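PDB 4KW3: initiator protein NS1, which probably recognises the viral replication origin and nicks one DNA strand there through its N-terminal endonuclease domain, with helicase activity in another part, to start rolling-circle replication. Local coordinates for residues L205-F208 and K209-L213; R257-Y260 and H261-D265. All coordinates share one frame; numbering follows the deposited sequence.

Contact 1: L205-F208 and K209-L213; sequences LRFF and KNYLL
Leu213 lies across one face of the Phe208 ring, its CG 4.0 Å from the ring centroid and 14° off the ring normal. Its CD2 comes to 3.5 Å from Phe208 CZ. Leu212 meets the same ring from another direction, its side chain crossing that of Phe208 at about a right angle, with CB 3.9 Å from Phe208 CD1. On a neighbouring side of the helix, Phe207 and Tyr211 run side by side. Both CG atoms lie anti to the backbone N, which sends the two rings off the helix in the same direction; the planes are 18° from parallel but offset so far that little of one ring lies over the other, and they touch through Phe207 CZ and Tyr211 CD2, 3.7 Å apart. Phe207 and Leu212 pack on Ile119 of the strand 114-122, and Leu212 also touches His117, a predicted metal ligand. Behind these groups the backbone changes pitch. Lys209, Asn210 and Tyr211 donate to the carbonyls four residues back, whereas Leu213 N bonds Phe208 O, five back, at 2.9 Å. Leu212 N, between the two patterns, makes weak bonds to Phe207 O and Phe208 O. The i to i-5 bond of this pi-type turn goes with Leu213 lying over Phe208. At the polar edge, Lys209 NZ is paired with Asp265 of the helix 257-268, and Arg206 makes a salt bridge with Asp203 and a hydrogen bond to the carbonyl of Pro270. Together the two segments take in nearly all of the short helix 204-212, which carries the start of the RCR-3 motif of rolling-circle initiators: Tyr211, the predicted nucleophile of the HUH-type nuclease, brings its side chain to about 5 Å, nearest atoms, from that of Glu108, a predicted metal ligand.

Contact 2: R257-Y260 and H261-D265; sequences RKNY and HATLD
Tyr260 and Leu264, one helical turn apart, cross at a slant, and Leu264 CD1 lies 4.0 Å from Tyr260 CE1. The leucine branch reaches the CD1-CE1 side of the ring because its CG stands beside the backbone N (chi1 -70°), while the tyrosine CG is anti to its own N. Beyond the ring, Tyr260 OH bonds the backbone N of Ile8, and Phe208 packs against both side chains. Asn259 and Thr263 form a second oblique pair, more loosely: Asn259 ND2 is 4.0 Å from Thr263 OG1. What joins them is the carbonyl of Asn259, which takes two donors from one residue, Thr263 N at 2.9 Å and Thr263 OG1 at 3.2 Å, the hydroxyl coming from above the carbonyl plane. With chi1 at -61°, OG1 folds back over the preceding turn to reach it. His261 sends its ring away from this turn to meet Phe235 edge-to-face, and its N bonds Arg257 O in the regular helical pattern. Gripped by two donors from Thr263, the Asn259 carbonyl satisfies the hydroxyl within the helix and ties its rotation, whereas the polar end of Tyr260 is met outside the helix, by Ile8.

How the contacts relate
Contact 1 comes first along the chain, on the helix 204-212, and contact 2 follows on the helix 257-268, with the strand 241-247 of the central sheet between them in sequence. Their centres are 10 Å apart, and the helices touch directly. Besides the salt bridge between them, Arg257 NH1 reaches Leu213 O at 2.9 Å, probably as a hydrogen bond, so the two helices are joined by polar contacts near both ends of the shared face. Contact 1 packs between the sheet and contact 2, so the C-terminal helix of this origin-recognition and nickase domain packs on the helix bearing the predicted catalytic tyrosine.

Contact 1: L205-F208 and K209-L213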
loop_
_atom_site.group_PDB
_atom_site.type_symbol
_atom_site.label_atom_id
_atom_site.label_comp_id
_atom_site.label_asym_id
_atom_site.label_seq_id
_atom_site.Cartn_x
_atom_site.Cartn_y
_atom_site.Cartn_z
ATOM N N LEU A 205 -1.398 -8.498 14.135
ATOM C CA LEU A 205 0.067 -8.588 14.144
ATOM C C LEU A 205 0.590 -9.859 13.474
ATOM O O LEU A 205 1.578 -9.807 12.746
ATOM C CB LEU A 205 0.647 -8.482 15.559
ATOM C CG LEU A 205 0.408 -7.108 16.185
ATOM C CD1 LEU A 205 1.252 -6.928 17.436
ATOM C CD2 LEU A 205 0.637 -5.991 15.171
ATOM N N ARG A 206 -0.047 -11.000 13.719
ATOM C CA ARG A 206 0.445 -12.223 13.100
ATOM C C ARG A 206 0.198 -12.240 11.606
ATOM O O ARG A 206 0.982 -12.814 10.845
ATOM C CB ARG A 206 -0.085 -13.479 13.794
ATOM C CG ARG A 206 0.805 -13.919 14.944
ATOM C CD ARG A 206 0.419 -15.251 15.595
ATOM N NE ARG A 206 1.332 -15.504 16.704
ATOM C CZ ARG A 206 1.192 -14.973 17.912
ATOM N NH1 ARG A 206 0.145 -14.200 18.181
ATOM N NH2 ARG A 206 2.088 -15.231 18.856
ATOM N N PHE A 207 -0.888 -11.602 11.181
ATOM C CA PHE A 207 -1.159 -11.508 9.756
ATOM C C PHE A 207 -0.107 -10.607 9.101
ATOM O O PHE A 207 0.419 -10.925 8.023
ATOM C CB PHE A 207 -2.574 -11.019 9.484
ATOM C CG PHE A 207 -2.844 -10.806 8.042
ATOM C CD1 PHE A 207 -3.016 -11.894 7.196
ATOM C CD2 PHE A 207 -2.857 -9.517 7.509
ATOM C CE1 PHE A 207 -3.224 -11.720 5.847
ATOM C CE2 PHE A 207 -3.075 -9.321 6.162
ATOM C CZ PHE A 207 -3.258 -10.421 5.321
ATOM N N PHE A 208 0.204 -9.498 9.771
ATOM C CA PHE A 208 1.298 -8.604 9.366
ATOM C C PHE A 208 2.627 -9.355 9.280
ATOM O O PHE A 208 3.307 -9.327 8.251
ATOM C CB PHE A 208 1.424 -7.452 10.377
ATOM C CG PHE A 208 2.526 -6.461 10.066
ATOM C CD1 PHE A 208 2.665 -5.918 8.791
ATOM C CD2 PHE A 208 3.407 -6.055 11.063
ATOM C CE1 PHE A 208 3.666 -4.996 8.511
ATOM C CE2 PHE A 208 4.435 -5.131 10.791
ATOM C CZ PHE A 208 4.560 -4.600 9.509
ATOM N N LYS A 209 2.981 -10.034 10.373
ATOM C CA LYS A 209 4.269 -10.697 10.495
ATOM C C LYS A 209 4.415 -11.822 9.486
ATOM O O LYS A 209 5.469 -11.951 8.841
ATOM C CB LYS A 209 4.465 -11.266 11.899
ATOM C CG LYS A 209 5.826 -11.928 12.087
ATOM C CD LYS A 209 5.889 -12.882 13.284
ATOM C CE LYS A 209 5.117 -14.135 13.014
ATOM N NZ LYS A 209 5.386 -15.203 14.021
ATOM N N ASN A 210 3.350 -12.613 9.317
ATOM C CA ASN A 210 3.465 -13.806 8.495
ATOM C C ASN A 210 3.132 -13.643 7.029
ATOM O O ASN A 210 3.705 -14.355 6.201
ATOM C CB ASN A 210 2.656 -14.965 9.091
ATOM C CG ASN A 210 3.270 -15.469 10.346
ATOM O OD1 ASN A 210 4.492 -15.526 10.443
ATOM N ND2 ASN A 210 2.449 -15.792 11.339
ATOM N N TYR A 211 2.269 -12.688 6.692
ATOM C CA TYR A 211 1.879 -12.565 5.298
ATOM C C TYR A 211 2.427 -11.288 4.650
ATOM O O TYR A 211 2.899 -11.337 3.534
ATOM C CB TYR A 211 0.346 -12.702 5.062
ATOM C CG TYR A 211 0.034 -12.399 3.608
ATOM C CD1 TYR A 211 0.213 -13.378 2.617
ATOM C CD2 TYR A 211 -0.355 -11.115 3.204
ATOM C CE1 TYR A 211 -0.004 -13.088 1.271
ATOM C CE2 TYR A 211 -0.575 -10.818 1.860
ATOM C CZ TYR A 211 -0.389 -11.811 0.898
ATOM O OH TYR A 211 -0.602 -11.529 -0.437
ATOM N N LEU A 212 2.434 -10.166 5.356
ATOM C CA LEU A 212 2.875 -8.907 4.742
ATOM C C LEU A 212 4.408 -8.689 4.816
ATOM O O LEU A 212 5.020 -8.246 3.845
ATOM C CB LEU A 212 2.131 -7.725 5.360
ATOM C CG LEU A 212 0.621 -7.629 5.088
ATOM C CD1 LEU A 212 0.049 -6.403 5.782
ATOM C CD2 LEU A 212 0.333 -7.563 3.576
ATOM N N LEU A 213 5.020 -9.021 5.955
ATOM C CA LEU A 213 6.451 -8.788 6.157
ATOM C C LEU A 213 7.408 -9.574 5.258
ATOM O O LEU A 213 8.293 -8.989 4.630
ATOM C CB LEU A 213 6.841 -8.972 7.622
ATOM C CG LEU A 213 6.542 -7.754 8.486
ATOM C CD1 LEU A 213 7.263 -7.898 9.795
ATOM C CD2 LEU A 213 6.958 -6.485 7.744
#

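Contact 2: R257-Y260 and H261-D265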
loop_
_atom_site.group_PDB
_atom_site.type_symbol
_atom_site.label_atom_id
_atom_site.label_comp_id
_atom_site.label_asym_id
_atom_site.label_seq_id
_atom_site.Cartn_x
_atom_site.Cartn_y
_atom_site.Cartn_z
ATOM N N ARG A 257 13.753 -4.114 7.406
ATOM C CA ARG A 257 12.565 -5.005 7.276
ATOM C C ARG A 257 12.839 -6.390 7.886
ATOM O O ARG A 257 12.127 -6.826 8.788
ATOM C CB ARG A 257 11.963 -5.106 5.827
ATOM C CG ARG A 257 10.729 -6.057 5.725
ATOM C CD ARG A 257 10.058 -6.219 4.326
ATOM N NE ARG A 257 9.114 -5.150 4.100
ATOM C CZ ARG A 257 7.795 -5.268 3.981
ATOM N NH1 ARG A 257 7.172 -6.436 3.994
ATOM N NH2 ARG A 257 7.094 -4.174 3.797
ATOM N N LYS A 258 13.890 -7.063 7.426
ATOM C CA LYS A 258 14.137 -8.426 7.872
ATOM C C LYS A 258 14.392 -8.485 9.377
ATOM O O LYS A 258 13.923 -9.409 10.052
ATOM C CB LYS A 258 15.272 -9.079 7.092
ATOM C CG LYS A 258 15.433 -10.535 7.408
ATOM C CD LYS A 258 14.958 -11.399 6.262
ATOM C CE LYS A 258 16.063 -12.328 5.802
ATOM N NZ LYS A 258 16.439 -13.251 6.898
ATOM N N ASN A 259 15.110 -7.503 9.910
ATOM C CA ASN A 259 15.320 -7.484 11.348
ATOM C C ASN A 259 14.028 -7.208 12.117
ATOM O O ASN A 259 13.760 -7.832 13.149
ATOM C CB ASN A 259 16.417 -6.495 11.744
ATOM C CG ASN A 259 16.732 -6.552 13.224
ATOM O OD1 ASN A 259 16.887 -5.523 13.881
ATOM N ND2 ASN A 259 16.799 -7.765 13.767
ATOM N N TYR A 260 13.219 -6.295 11.594
ATOM C CA TYR A 260 11.894 -5.998 12.165
ATOM C C TYR A 260 11.069 -7.271 12.265
ATOM O O TYR A 260 10.526 -7.576 13.324
ATOM C CB TYR A 260 11.170 -4.975 11.297
ATOM C CG TYR A 260 10.043 -4.257 11.973
ATOM C CD1 TYR A 260 8.780 -4.838 12.075
ATOM C CD2 TYR A 260 10.212 -2.960 12.448
ATOM C CE1 TYR A 260 7.724 -4.159 12.660
ATOM C CE2 TYR A 260 9.181 -2.282 13.038
ATOM C CZ TYR A 260 7.930 -2.883 13.149
ATOM O OH TYR A 260 6.897 -2.188 13.741
ATOM N N HIS A 261 11.016 -8.029 11.168
ATOM C CA HIS A 261 10.350 -9.334 11.155
ATOM C C HIS A 261 10.907 -10.329 12.175
ATOM O O HIS A 261 10.149 -11.037 12.846
ATOM C CB HIS A 261 10.456 -9.937 9.774
ATOM C CG HIS A 261 9.905 -11.320 9.678
ATOM N ND1 HIS A 261 10.669 -12.444 9.912
ATOM C CD2 HIS A 261 8.662 -11.764 9.379
ATOM C CE1 HIS A 261 9.924 -13.521 9.754
ATOM N NE2 HIS A 261 8.702 -13.137 9.434
ATOM N N ALA A 262 12.234 -10.374 12.272
ATOM C CA ALA A 262 12.934 -11.277 13.178
ATOM C C ALA A 262 12.557 -10.970 14.627
ATOM O O ALA A 262 12.290 -11.873 15.408
ATOM C CB ALA A 262 14.434 -11.146 12.990
ATOM N N THR A 263 12.543 -9.686 14.979
ATOM C CA THR A 263 12.152 -9.275 16.312
ATOM C C THR A 263 10.710 -9.691 16.631
ATOM O O THR A 263 10.454 -10.258 17.689
ATOM C CB THR A 263 12.310 -7.760 16.490
ATOM O OG1 THR A 263 13.683 -7.398 16.295
ATOM C CG2 THR A 263 11.861 -7.333 17.874
ATOM N N LEU A 264 9.769 -9.425 15.718
ATOM C CA LEU A 264 8.397 -9.905 15.901
ATOM C C LEU A 264 8.329 -11.419 16.055
ATOM O O LEU A 264 7.611 -11.935 16.903
ATOM C CB LEU A 264 7.477 -9.466 14.759
ATOM C CG LEU A 264 7.150 -7.981 14.690
ATOM C CD1 LEU A 264 6.201 -7.703 13.526
ATOM C CD2 LEU A 264 6.571 -7.504 16.008
ATOM N N ASP A 265 9.085 -12.131 15.233
ATOM C CA ASP A 265 8.991 -13.582 15.205
ATOM C C ASP A 265 9.632 -14.242 16.430
ATOM O O ASP A 265 9.218 -15.314 16.855
ATOM C CB ASP A 265 9.597 -14.125 13.912
ATOM C CG ASP A 265 9.060 -15.486 13.544
ATOM O OD1 ASP A 265 7.882 -15.773 13.873
ATOM O OD2 ASP A 265 9.810 -16.264 12.912
#